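Local coordinates for protein CurJ (Moorea producens 3L, PDB 5TZ6) that probably removes water from a growing polyketide chain, as the dehydratase domain of a curacin synthase module capable of vinylogous dehydration, at residues S28-S31 against F37-D40; E33-L38 against T209-H214; A52-L57 against V133-K138. The protein carries 1 engineered substitution. All coordinates share one frame; numbering follows the deposited sequence.

Interaction 1: residues S28-S31 against F37-D40; sequences SYFS and FLAD
Leu-38 reaches across to Phe-30 and Ser-31 with one methyl branch. Its CB already heads for the 28-31 segment, and CG sits beside the backbone N, anti to the carbonyl carbon (chi1 -79°), which carries the branch point out over the gap. From there CD1 runs on to the contact. Leu-38 CD1 comes within 3.9 Å of Ser-31 O and 4.1 Å of Phe-30 CD2, while CD2, the second methyl, diverges from this pair. The backbones stay well apart, with the CA atoms of Ser-31 and Leu-38, the nearest across the contact, 7.4 Å from each other. The contact lies in the first half of the double hotdog fold usual for polyketide synthase dehydratases: past strand 24-30 the chain loops round into a 3-10 turn that precedes strand 41-43. That turn is closed by Asp-40 N bonding to Phe-37 O at 2.9 Å. The Phe-30 and Leu-38 side chains cross at about a right angle, and the methyl meets the ring obliquely. Elsewhere on the ring, Ser-28 CB lies in the plane of the Phe-30 ring at its edge, 3.8 Å from Phe-30 CE1. Val-49 of strand 46-49 touches both Phe-30 and Leu-38, and Ser-31 OG is hydrogen-bonded to Asn-34 N in the intervening loop.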
ATOM      1  N   SER A  28      -5.380  -6.753  -0.169  1.00 69.85           N
ATOM      2  CA  SER A  28      -6.510  -7.289  -0.906  1.00 69.11           C
ATOM      3  C   SER A  28      -7.734  -7.193  -0.010  1.00 66.85           C
ATOM      4  O   SER A  28      -7.621  -7.285   1.214  1.00 60.60           O
ATOM      5  CB  SER A  28      -6.260  -8.738  -1.330  1.00 76.45           C
ATOM      6  OG  SER A  28      -7.152  -9.121  -2.361  1.00 97.45           O
ATOM      7  N   TYR A  29      -8.901  -6.991  -0.619  1.00 68.22           N
ATOM      8  CA  TYR A  29     -10.143  -6.786   0.130  1.00 71.59           C
ATOM      9  C   TYR A  29     -11.085  -7.952  -0.156  1.00 72.11           C
ATOM     10  O   TYR A  29     -11.711  -8.014  -1.218  1.00 79.61           O
ATOM     11  CB  TYR A  29     -10.768  -5.443  -0.227  1.00 76.70           C
ATOM     12  CG  TYR A  29      -9.824  -4.289   0.003  1.00 80.39           C
ATOM     13  CD1 TYR A  29      -9.401  -3.956   1.284  1.00 76.60           C
ATOM     14  CD2 TYR A  29      -9.347  -3.537  -1.061  1.00 86.66           C
ATOM     15  CE1 TYR A  29      -8.526  -2.904   1.498  1.00 81.32           C
ATOM     16  CE2 TYR A  29      -8.475  -2.485  -0.857  1.00 93.31           C
ATOM     17  CZ  TYR A  29      -8.067  -2.173   0.422  1.00 90.98           C
ATOM     18  OH  TYR A  29      -7.197  -1.122   0.619  1.00 95.56           O
ATOM     19  N   PHE A  30     -11.202  -8.859   0.811  1.00 63.12           N
ATOM     20  CA  PHE A  30     -11.923 -10.112   0.622  1.00 57.38           C
ATOM     21  C   PHE A  30     -13.387  -9.945   1.013  1.00 60.42           C
ATOM     22  O   PHE A  30     -13.700  -9.572   2.154  1.00 62.34           O
ATOM     23  CB  PHE A  30     -11.268 -11.232   1.429  1.00 55.94           C
ATOM     24  CG  PHE A  30     -10.186 -11.963   0.683  1.00 53.87           C
ATOM     25  CD1 PHE A  30      -9.152 -11.271   0.085  1.00 60.33           C
ATOM     26  CD2 PHE A  30     -10.196 -13.341   0.594  1.00 58.07           C
ATOM     27  CE1 PHE A  30      -8.156 -11.940  -0.602  1.00 64.57           C
ATOM     28  CE2 PHE A  30      -9.203 -14.017  -0.085  1.00 59.24           C
ATOM     29  CZ  PHE A  30      -8.180 -13.315  -0.683  1.00 62.61           C
ATOM     30  N   SER A  31     -14.272 -10.217   0.058  1.00 62.19           N
ATOM     31  CA  SER A  31     -15.713 -10.129   0.243  1.00 69.28           C
ATOM     32  C   SER A  31     -16.382 -10.840  -0.921  1.00 71.67           C
ATOM     33  O   SER A  31     -15.769 -11.061  -1.970  1.00 68.62           O
ATOM     34  CB  SER A  31     -16.188  -8.675   0.320  1.00 70.49           C
ATOM     35  OG  SER A  31     -16.106  -8.051  -0.950  1.00 79.07           O
ATOM     36  N   PHE A  37     -16.958 -16.055  -6.330  1.00 61.45           N
ATOM     37  CA  PHE A  37     -16.868 -17.488  -6.074  1.00 59.54           C
ATOM     38  C   PHE A  37     -16.727 -17.806  -4.589  1.00 63.42           C
ATOM     39  O   PHE A  37     -16.991 -18.943  -4.182  1.00 61.97           O
ATOM     40  CB  PHE A  37     -15.678 -18.088  -6.821  1.00 55.87           C
ATOM     41  CG  PHE A  37     -14.351 -17.469  -6.442  1.00 55.90           C
ATOM     42  CD1 PHE A  37     -13.664 -17.898  -5.317  1.00 45.06           C
ATOM     43  CD2 PHE A  37     -13.795 -16.459  -7.211  1.00 56.74           C
ATOM     44  CE1 PHE A  37     -12.451 -17.333  -4.969  1.00 46.68           C
ATOM     45  CE2 PHE A  37     -12.584 -15.893  -6.865  1.00 57.30           C
ATOM     46  CZ  PHE A  37     -11.914 -16.329  -5.742  1.00 49.25           C
ATOM     47  N   LEU A  38     -16.317 -16.832  -3.772  1.00 65.10           N
ATOM     48  CA  LEU A  38     -16.240 -17.068  -2.335  1.00 65.72           C
ATOM     49  C   LEU A  38     -17.593 -17.468  -1.756  1.00 68.20           C
ATOM     50  O   LEU A  38     -17.652 -18.162  -0.733  1.00 69.00           O
ATOM     51  CB  LEU A  38     -15.712 -15.818  -1.632  1.00 69.74           C
ATOM     52  CG  LEU A  38     -14.197 -15.593  -1.684  1.00 69.99           C
ATOM     53  CD1 LEU A  38     -13.832 -14.274  -1.027  1.00 64.03           C
ATOM     54  CD2 LEU A  38     -13.475 -16.744  -1.015  1.00 65.96           C
ATOM     55  N   ALA A  39     -18.684 -17.062  -2.398  1.00 56.74           N
ATOM     56  CA  ALA A  39     -20.008 -17.435  -1.930  1.00 63.95           C
ATOM     57  C   ALA A  39     -20.326 -18.907  -2.167  1.00 71.67           C
ATOM     58  O   ALA A  39     -21.420 -19.351  -1.798  1.00 62.80           O
ATOM     59  CB  ALA A  39     -21.063 -16.556  -2.606  1.00 68.03           C
ATOM     60  N   ASP A  40     -19.408 -19.673  -2.755  1.00 63.82           N
ATOM     61  CA  ASP A  40     -19.656 -21.069  -3.084  1.00 60.47           C
ATOM     62  C   ASP A  40     -18.926 -22.038  -2.165  1.00 59.25           C
ATOM     63  O   ASP A  40     -18.958 -23.249  -2.410  1.00 63.44           O
ATOM     64  CB  ASP A  40     -19.284 -21.347  -4.540  1.00 66.67           C
ATOM     65  CG  ASP A  40     -20.300 -20.789  -5.509  1.00 68.81           C
ATOM     66  OD1 ASP A  40     -21.375 -20.366  -5.041  1.00 81.19           O
ATOM     67  OD2 ASP A  40     -20.044 -20.790  -6.731  1.00 77.68           O
TER

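Interaction 2: residues E33-L38 against T209-H214; sequences ENLPFL and TKYQLH
His-214 ND1 takes a hydrogen bond from the backbone N of Thr-216, an N-cap that fixes the imidazole at the start of helix 215-223 and turns its CE1-NE2 edge to Phe-37. The two rings form a T-shaped pair, with the imidazole edge directed at the phenyl face, centroids 4.7 Å apart and planes at 64°. His-214 CE1 does most of the touching: it stands over the Phe-37 ring, offset toward the rim, and lies 3.6 Å from Phe-37 CD2. With CG anti to the backbone N (chi1 -160°), the imidazole reaches past Phe-37 in the opposite direction. Tyr-211 approaches Phe-37 differently, head-on and at the ring edge, its OH near the phenyl plane and 3.5 Å from Phe-37 CE2. The phenol also carries the histidine: His-214 CD2 lies over a face of the Tyr-211 ring, toward its rim. Phe-37 is thus met by one neighbour over a face and by another at its edge, while Leu-35 CD2 only grazes the phenol at 4.3 Å from Tyr-211 OH. Pro-215 and Thr-216 also touch Phe-37. His-214, Pro-215 and Asp-219, the last lining the ligand pocket, fit the HPxxxD sequence of dehydratase second hotdogs; Phe-37 of the first hotdog packs on its start, so the contact belongs to the seam between the two hotdogs.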
ATOM      1  N   GLU A  33     -18.714  -9.683  -2.776  1.00 77.92           N
ATOM      2  CA  GLU A  33     -18.882  -8.777  -3.907  1.00 90.27           C
ATOM      3  C   GLU A  33     -17.608  -8.678  -4.742  1.00 97.29           C
ATOM      4  O   GLU A  33     -17.671  -8.686  -5.977  1.00112.76           O
ATOM      5  CB  GLU A  33     -19.312  -7.396  -3.412  1.00102.64           C
ATOM      6  CG  GLU A  33     -19.372  -6.340  -4.503  1.00114.05           C
ATOM      7  CD  GLU A  33     -20.071  -5.072  -4.051  1.00125.68           C
ATOM      8  OE1 GLU A  33     -20.911  -5.156  -3.129  1.00128.77           O
ATOM      9  OE2 GLU A  33     -19.783  -3.995  -4.616  1.00131.27           O
ATOM     10  N   ASN A  34     -16.442  -8.590  -4.094  1.00 94.22           N
ATOM     11  CA  ASN A  34     -15.192  -8.505  -4.846  1.00 82.13           C
ATOM     12  C   ASN A  34     -14.805  -9.850  -5.441  1.00 77.23           C
ATOM     13  O   ASN A  34     -14.269  -9.908  -6.553  1.00 80.94           O
ATOM     14  CB  ASN A  34     -14.061  -7.997  -3.955  1.00 80.18           C
ATOM     15  CG  ASN A  34     -14.328  -6.619  -3.414  1.00 96.41           C
ATOM     16  OD1 ASN A  34     -15.209  -5.910  -3.898  1.00110.82           O
ATOM     17  ND2 ASN A  34     -13.565  -6.225  -2.403  1.00 88.58           N
ATOM     18  N   LEU A  35     -15.068 -10.936  -4.718  1.00 72.35           N
ATOM     19  CA  LEU A  35     -14.715 -12.285  -5.155  1.00 69.21           C
ATOM     20  C   LEU A  35     -15.971 -13.142  -5.105  1.00 70.60           C
ATOM     21  O   LEU A  35     -16.259 -13.791  -4.088  1.00 68.39           O
ATOM     22  CB  LEU A  35     -13.602 -12.863  -4.285  1.00 62.65           C
ATOM     23  CG  LEU A  35     -12.342 -11.997  -4.279  1.00 59.67           C
ATOM     24  CD1 LEU A  35     -11.297 -12.570  -3.340  1.00 51.92           C
ATOM     25  CD2 LEU A  35     -11.802 -11.882  -5.697  1.00 65.40           C
ATOM     26  N   PRO A  36     -16.735 -13.183  -6.198  1.00 67.17           N
ATOM     27  CA  PRO A  36     -18.039 -13.863  -6.152  1.00 68.60           C
ATOM     28  C   PRO A  36     -17.943 -15.333  -5.790  1.00 68.24           C
ATOM     29  O   PRO A  36     -18.763 -15.819  -5.003  1.00 71.93           O
ATOM     30  CB  PRO A  36     -18.590 -13.654  -7.569  1.00 65.62           C
ATOM     31  CG  PRO A  36     -17.867 -12.450  -8.085  1.00 67.44           C
ATOM     32  CD  PRO A  36     -16.492 -12.532  -7.495  1.00 65.75           C
ATOM     33  N   PHE A  37     -16.958 -16.055  -6.330  1.00 61.45           N
ATOM     34  CA  PHE A  37     -16.868 -17.488  -6.074  1.00 59.54           C
ATOM     35  C   PHE A  37     -16.727 -17.806  -4.589  1.00 63.42           C
ATOM     36  O   PHE A  37     -16.991 -18.943  -4.182  1.00 61.97           O
ATOM     37  CB  PHE A  37     -15.678 -18.088  -6.821  1.00 55.87           C
ATOM     38  CG  PHE A  37     -14.351 -17.469  -6.442  1.00 55.90           C
ATOM     39  CD1 PHE A  37     -13.664 -17.898  -5.317  1.00 45.06           C
ATOM     40  CD2 PHE A  37     -13.795 -16.459  -7.211  1.00 56.74           C
ATOM     41  CE1 PHE A  37     -12.451 -17.333  -4.969  1.00 46.68           C
ATOM     42  CE2 PHE A  37     -12.584 -15.893  -6.865  1.00 57.30           C
ATOM     43  CZ  PHE A  37     -11.914 -16.329  -5.742  1.00 49.25           C
ATOM     44  N   LEU A  38     -16.317 -16.832  -3.772  1.00 65.10           N
ATOM     45  CA  LEU A  38     -16.240 -17.068  -2.335  1.00 65.72           C
ATOM     46  C   LEU A  38     -17.593 -17.468  -1.756  1.00 68.20           C
ATOM     47  O   LEU A  38     -17.652 -18.162  -0.733  1.00 69.00           O
ATOM     48  CB  LEU A  38     -15.712 -15.818  -1.632  1.00 69.74           C
ATOM     49  CG  LEU A  38     -14.197 -15.593  -1.684  1.00 69.99           C
ATOM     50  CD1 LEU A  38     -13.832 -14.274  -1.027  1.00 64.03           C
ATOM     51  CD2 LEU A  38     -13.475 -16.744  -1.015  1.00 65.96           C
ATOM     52  N   THR A 209      -7.965 -16.479 -16.835  1.00106.05           N
ATOM     53  CA  THR A 209      -6.795 -16.076 -17.604  1.00106.45           C
ATOM     54  C   THR A 209      -5.866 -15.187 -16.792  1.00114.02           C
ATOM     55  O   THR A 209      -4.643 -15.255 -16.963  1.00120.72           O
ATOM     56  CB  THR A 209      -7.224 -15.359 -18.883  1.00104.17           C
ATOM     57  OG1 THR A 209      -6.957 -16.201 -20.013  1.00100.13           O
ATOM     58  CG2 THR A 209      -6.481 -14.037 -19.039  1.00105.52           C
ATOM     59  N   LYS A 210      -6.418 -14.353 -15.908  1.00123.79           N
ATOM     60  CA  LYS A 210      -5.591 -13.478 -15.089  1.00119.49           C
ATOM     61  C   LYS A 210      -5.008 -14.191 -13.877  1.00108.92           C
ATOM     62  O   LYS A 210      -4.035 -13.699 -13.296  1.00110.48           O
ATOM     63  CB  LYS A 210      -6.406 -12.266 -14.626  1.00122.44           C
ATOM     64  CG  LYS A 210      -6.036 -10.952 -15.306  1.00127.90           C
ATOM     65  CD  LYS A 210      -6.545 -10.895 -16.736  1.00132.97           C
ATOM     66  CE  LYS A 210      -6.444  -9.485 -17.298  1.00139.29           C
ATOM     67  NZ  LYS A 210      -5.077  -8.913 -17.152  1.00136.74           N
ATOM     68  N   TYR A 211      -5.571 -15.333 -13.494  1.00 99.66           N
ATOM     69  CA  TYR A 211      -5.057 -16.103 -12.373  1.00 82.77           C
ATOM     70  C   TYR A 211      -3.928 -17.022 -12.821  1.00 76.49           C
ATOM     71  O   TYR A 211      -3.957 -17.571 -13.925  1.00 75.42           O
ATOM     72  CB  TYR A 211      -6.164 -16.953 -11.750  1.00 73.56           C
ATOM     73  CG  TYR A 211      -7.241 -16.205 -10.993  1.00 72.94           C
ATOM     74  CD1 TYR A 211      -8.357 -15.706 -11.649  1.00 74.98           C
ATOM     75  CD2 TYR A 211      -7.163 -16.037  -9.615  1.00 69.20           C
ATOM     76  CE1 TYR A 211      -9.357 -15.039 -10.957  1.00 80.09           C
ATOM     77  CE2 TYR A 211      -8.159 -15.367  -8.915  1.00 70.56           C
ATOM     78  CZ  TYR A 211      -9.253 -14.872  -9.592  1.00 80.23           C
ATOM     79  OH  TYR A 211     -10.248 -14.208  -8.907  1.00 86.92           O
ATOM     80  N   GLN A 212      -2.932 -17.195 -11.951  1.00 65.06           N
ATOM     81  CA  GLN A 212      -2.002 -18.306 -12.125  1.00 65.85           C
ATOM     82  C   GLN A 212      -2.729 -19.638 -11.955  1.00 69.05           C
ATOM     83  O   GLN A 212      -2.760 -20.468 -12.870  1.00 73.09           O
ATOM     84  CB  GLN A 212      -0.835 -18.193 -11.137  1.00 60.49           C
ATOM     85  CG  GLN A 212       0.210 -17.141 -11.488  1.00 70.51           C
ATOM     86  CD  GLN A 212      -0.358 -15.740 -11.560  1.00 75.08           C
ATOM     87  OE1 GLN A 212      -0.962 -15.256 -10.605  1.00 69.31           O
ATOM     88  NE2 GLN A 212      -0.161 -15.076 -12.695  1.00 79.81           N
ATOM     89  N   LEU A 213      -3.307 -19.857 -10.775  1.00 59.09           N
ATOM     90  CA  LEU A 213      -4.185 -20.989 -10.505  1.00 55.94           C
ATOM     91  C   LEU A 213      -5.371 -20.480  -9.708  1.00 57.71           C
ATOM     92  O   LEU A 213      -5.199 -19.979  -8.592  1.00 55.60           O
ATOM     93  CB  LEU A 213      -3.475 -22.104  -9.734  1.00 54.41           C
ATOM     94  CG  LEU A 213      -2.454 -22.968 -10.463  1.00 64.39           C
ATOM     95  CD1 LEU A 213      -2.002 -24.093  -9.553  1.00 62.53           C
ATOM     96  CD2 LEU A 213      -3.045 -23.520 -11.752  1.00 60.86           C
ATOM     97  N   HIS A 214      -6.562 -20.598 -10.281  1.00 61.97           N
ATOM     98  CA  HIS A 214      -7.757 -20.114  -9.616  1.00 43.28           C
ATOM     99  C   HIS A 214      -7.901 -20.780  -8.250  1.00 47.67           C
ATOM    100  O   HIS A 214      -7.618 -21.977  -8.107  1.00 48.35           O
ATOM    101  CB  HIS A 214      -8.991 -20.395 -10.472  1.00 45.82           C
ATOM    102  CG  HIS A 214     -10.176 -19.547 -10.123  1.00 55.64           C
ATOM    103  ND1 HIS A 214     -11.014 -19.839  -9.068  1.00 55.29           N
ATOM    104  CD2 HIS A 214     -10.665 -18.419 -10.692  1.00 57.73           C
ATOM    105  CE1 HIS A 214     -11.967 -18.925  -9.000  1.00 55.21           C
ATOM    106  NE2 HIS A 214     -11.779 -18.052  -9.975  1.00 57.92           N
TER

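Interaction 3: residues A52-L57 against V133-K138; sequences ASHISL and VHATGK
The long helix of the first hotdog, 51-65, whose first residue Gly-51 lines the ligand pocket together with Pro-50, lies against strand 132-141; the His-54 side chain is about 7 Å from the bound hydroxy acid. His-54 points from the helix onto His-134 and Ala-135, which together face Val-107 of strand 102-110 in a classic beta bulge. The extra residue lets two successive side chains, His-134 and Ala-135, both point toward the helix, where a regular strand would alternate them. Ala-135 meets the root of the His-54 side chain, its CB 4.1 Å from His-54 CB. His-134 meets the flat part: its CB stands over one face of the His-54 ring, 3.9 Å from the centroid and 27° off the ring normal, a CH-pi contact displaced toward the rim. The imidazole of His-54 is brought there by CG lying beside the backbone N, anti to the carbonyl carbon (chi1 -56°). The two imidazoles are nearly parallel, with planes at 13°, yet slid so far apart, with centroids 5.7 Å from each other, that they barely overlap; the methylene, not the second ring, lies over the His-54 face. His-134 spends its polar atoms elsewhere, ND1 hydrogen-bonded to Gln-80 O and NE2 to Ser-109 OG, so both its nitrogens are satisfied and the ring is held in a fixed orientation. Val-107 also touches His-54, adding an apolar neighbour. Although two histidines adjoin, no hydrogen bond joins them, and the contact is one of carbon against ring face. The carbonyl partner of His-134 ND1 suggests that this nitrogen carries a proton; the serine partner leaves NE2, and with it the charge, undecided.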
ATOM      1  N   ALA A  52      -6.370 -23.386   0.158  1.00 43.52           N
ATOM      2  CA  ALA A  52      -6.096 -23.371  -1.275  1.00 51.74           C
ATOM      3  C   ALA A  52      -6.164 -21.951  -1.820  1.00 53.66           C
ATOM      4  O   ALA A  52      -5.338 -21.546  -2.647  1.00 69.32           O
ATOM      5  CB  ALA A  52      -7.086 -24.273  -2.015  1.00 57.72           C
ATOM      6  N   SER A  53      -7.136 -21.178  -1.342  1.00 49.25           N
ATOM      7  CA  SER A  53      -7.256 -19.798  -1.788  1.00 45.09           C
ATOM      8  C   SER A  53      -6.001 -19.012  -1.449  1.00 50.73           C
ATOM      9  O   SER A  53      -5.469 -18.281  -2.289  1.00 62.40           O
ATOM     10  CB  SER A  53      -8.479 -19.143  -1.154  1.00 52.61           C
ATOM     11  OG  SER A  53      -8.492 -17.751  -1.428  1.00 69.45           O
ATOM     12  N   HIS A  54      -5.517 -19.142  -0.208  1.00 46.15           N
ATOM     13  CA  HIS A  54      -4.283 -18.462   0.175  1.00 48.81           C
ATOM     14  C   HIS A  54      -3.105 -18.907  -0.683  1.00 46.72           C
ATOM     15  O   HIS A  54      -2.201 -18.108  -0.954  1.00 56.68           O
ATOM     16  CB  HIS A  54      -4.003 -18.690   1.659  1.00 41.16           C
ATOM     17  CG  HIS A  54      -5.133 -18.265   2.542  1.00 54.24           C
ATOM     18  ND1 HIS A  54      -5.888 -19.160   3.268  1.00 54.82           N
ATOM     19  CD2 HIS A  54      -5.667 -17.042   2.777  1.00 54.29           C
ATOM     20  CE1 HIS A  54      -6.826 -18.504   3.930  1.00 60.29           C
ATOM     21  NE2 HIS A  54      -6.713 -17.218   3.648  1.00 57.05           N
ATOM     22  N   ILE A  55      -3.100 -20.168  -1.125  1.00 35.86           N
ATOM     23  CA  ILE A  55      -2.062 -20.617  -2.051  1.00 42.05           C
ATOM     24  C   ILE A  55      -2.153 -19.844  -3.363  1.00 46.70           C
ATOM     25  O   ILE A  55      -1.152 -19.324  -3.874  1.00 54.12           O
ATOM     26  CB  ILE A  55      -2.164 -22.136  -2.273  1.00 46.81           C
ATOM     27  CG1 ILE A  55      -1.949 -22.870  -0.943  1.00 48.98           C
ATOM     28  CG2 ILE A  55      -1.219 -22.592  -3.378  1.00 38.26           C
ATOM     29  CD1 ILE A  55      -1.553 -24.315  -1.090  1.00 50.04           C
ATOM     30  N   SER A  56      -3.358 -19.752  -3.924  1.00 54.25           N
ATOM     31  CA  SER A  56      -3.541 -18.974  -5.146  1.00 50.94           C
ATOM     32  C   SER A  56      -3.118 -17.516  -4.944  1.00 48.48           C
ATOM     33  O   SER A  56      -2.499 -16.904  -5.830  1.00 56.21           O
ATOM     34  CB  SER A  56      -5.001 -19.091  -5.596  1.00 45.32           C
ATOM     35  OG  SER A  56      -5.316 -18.173  -6.621  1.00 65.14           O
ATOM     36  N   LEU A  57      -3.391 -16.963  -3.759  1.00 43.54           N
ATOM     37  CA  LEU A  57      -3.010 -15.586  -3.455  1.00 43.07           C
ATOM     38  C   LEU A  57      -1.494 -15.422  -3.434  1.00 52.88           C
ATOM     39  O   LEU A  57      -0.958 -14.418  -3.933  1.00 53.23           O
ATOM     40  CB  LEU A  57      -3.620 -15.169  -2.118  1.00 43.72           C
ATOM     41  CG  LEU A  57      -3.399 -13.746  -1.606  1.00 56.46           C
ATOM     42  CD1 LEU A  57      -3.931 -12.728  -2.595  1.00 60.69           C
ATOM     43  CD2 LEU A  57      -4.081 -13.577  -0.256  1.00 56.89           C
ATOM     44  N   VAL A 133      -3.671 -14.769  11.599  1.00 51.92           N
ATOM     45  CA  VAL A 133      -2.758 -15.371  10.634  1.00 47.46           C
ATOM     46  C   VAL A 133      -3.453 -16.564   9.990  1.00 47.96           C
ATOM     47  O   VAL A 133      -3.944 -17.466  10.684  1.00 58.25           O
ATOM     48  CB  VAL A 133      -1.438 -15.790  11.302  1.00 58.82           C
ATOM     49  CG1 VAL A 133      -0.514 -16.435  10.287  1.00 61.72           C
ATOM     50  CG2 VAL A 133      -0.768 -14.584  11.942  1.00 61.16           C
ATOM     51  N   HIS A 134      -3.507 -16.567   8.660  1.00 47.66           N
ATOM     52  CA  HIS A 134      -4.183 -17.621   7.925  1.00 52.09           C
ATOM     53  C   HIS A 134      -3.245 -18.542   7.171  1.00 50.83           C
ATOM     54  O   HIS A 134      -3.635 -19.677   6.870  1.00 52.58           O
ATOM     55  CB  HIS A 134      -5.185 -17.011   6.936  1.00 51.30           C
ATOM     56  CG  HIS A 134      -6.142 -16.062   7.580  1.00 58.94           C
ATOM     57  ND1 HIS A 134      -6.947 -16.427   8.638  1.00 55.49           N
ATOM     58  CD2 HIS A 134      -6.414 -14.759   7.330  1.00 61.12           C
ATOM     59  CE1 HIS A 134      -7.681 -15.392   9.006  1.00 66.97           C
ATOM     60  NE2 HIS A 134      -7.376 -14.368   8.230  1.00 63.69           N
ATOM     61  N   ALA A 135      -2.025 -18.102   6.872  1.00 48.42           N
ATOM     62  CA  ALA A 135      -1.090 -19.046   6.271  1.00 44.19           C
ATOM     63  C   ALA A 135       0.323 -18.552   6.501  1.00 45.37           C
ATOM     64  O   ALA A 135       0.564 -17.351   6.585  1.00 51.40           O
ATOM     65  CB  ALA A 135      -1.358 -19.235   4.770  1.00 45.32           C
ATOM     66  N   THR A 136       1.251 -19.491   6.623  1.00 43.32           N
ATOM     67  CA  THR A 136       2.649 -19.146   6.800  1.00 50.70           C
ATOM     68  C   THR A 136       3.477 -20.098   5.963  1.00 45.13           C
ATOM     69  O   THR A 136       3.030 -21.196   5.625  1.00 47.49           O
ATOM     70  CB  THR A 136       3.061 -19.219   8.276  1.00 49.43           C
ATOM     71  OG1 THR A 136       2.801 -20.534   8.776  1.00 52.71           O
ATOM     72  CG2 THR A 136       2.245 -18.240   9.083  1.00 50.66           C
ATOM     73  N   GLY A 137       4.686 -19.668   5.618  1.00 49.69           N
ATOM     74  CA  GLY A 137       5.604 -20.598   4.986  1.00 41.53           C
ATOM     75  C   GLY A 137       6.724 -19.866   4.269  1.00 49.96           C
ATOM     76  O   GLY A 137       7.047 -18.732   4.596  1.00 40.83           O
ATOM     77  N   LYS A 138       7.291 -20.547   3.275  1.00 54.06           N
ATOM     78  CA  LYS A 138       8.441 -20.054   2.533  1.00 58.94           C
ATOM     79  C   LYS A 138       8.115 -20.033   1.044  1.00 52.80           C
ATOM     80  O   LYS A 138       7.332 -20.843   0.553  1.00 51.07           O
ATOM     81  CB  LYS A 138       9.669 -20.933   2.835  1.00 62.65           C
ATOM     82  CG  LYS A 138      10.809 -20.877   1.847  1.00 73.14           C
ATOM     83  CD  LYS A 138      12.101 -21.281   2.542  1.00 81.82           C
ATOM     84  CE  LYS A 138      11.982 -22.682   3.140  1.00 85.57           C
ATOM     85  NZ  LYS A 138      12.556 -23.744   2.273  1.00 83.94           N
TER

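In the fold
From the N terminus, strand 24-30 leads into interaction 1, which closes a short loop of five residues, 32-36, between segment 28-31 and the 3-10 turn. Interaction 2 starts within that loop and runs through the same turn, sharing Phe-37 and Leu-38, so the two overlap along the chain; its partner comes more than 170 residues later and ties the first hotdog to the start of helix 215-223 in the second. Interaction 3 falls wholly inside this long span, joining helix 51-65 to strand 132-141. The helix connects all three: Ser-53 and Leu-57 touch Phe-30, and Ser-56 OG is hydrogen-bonded to Leu-213 O.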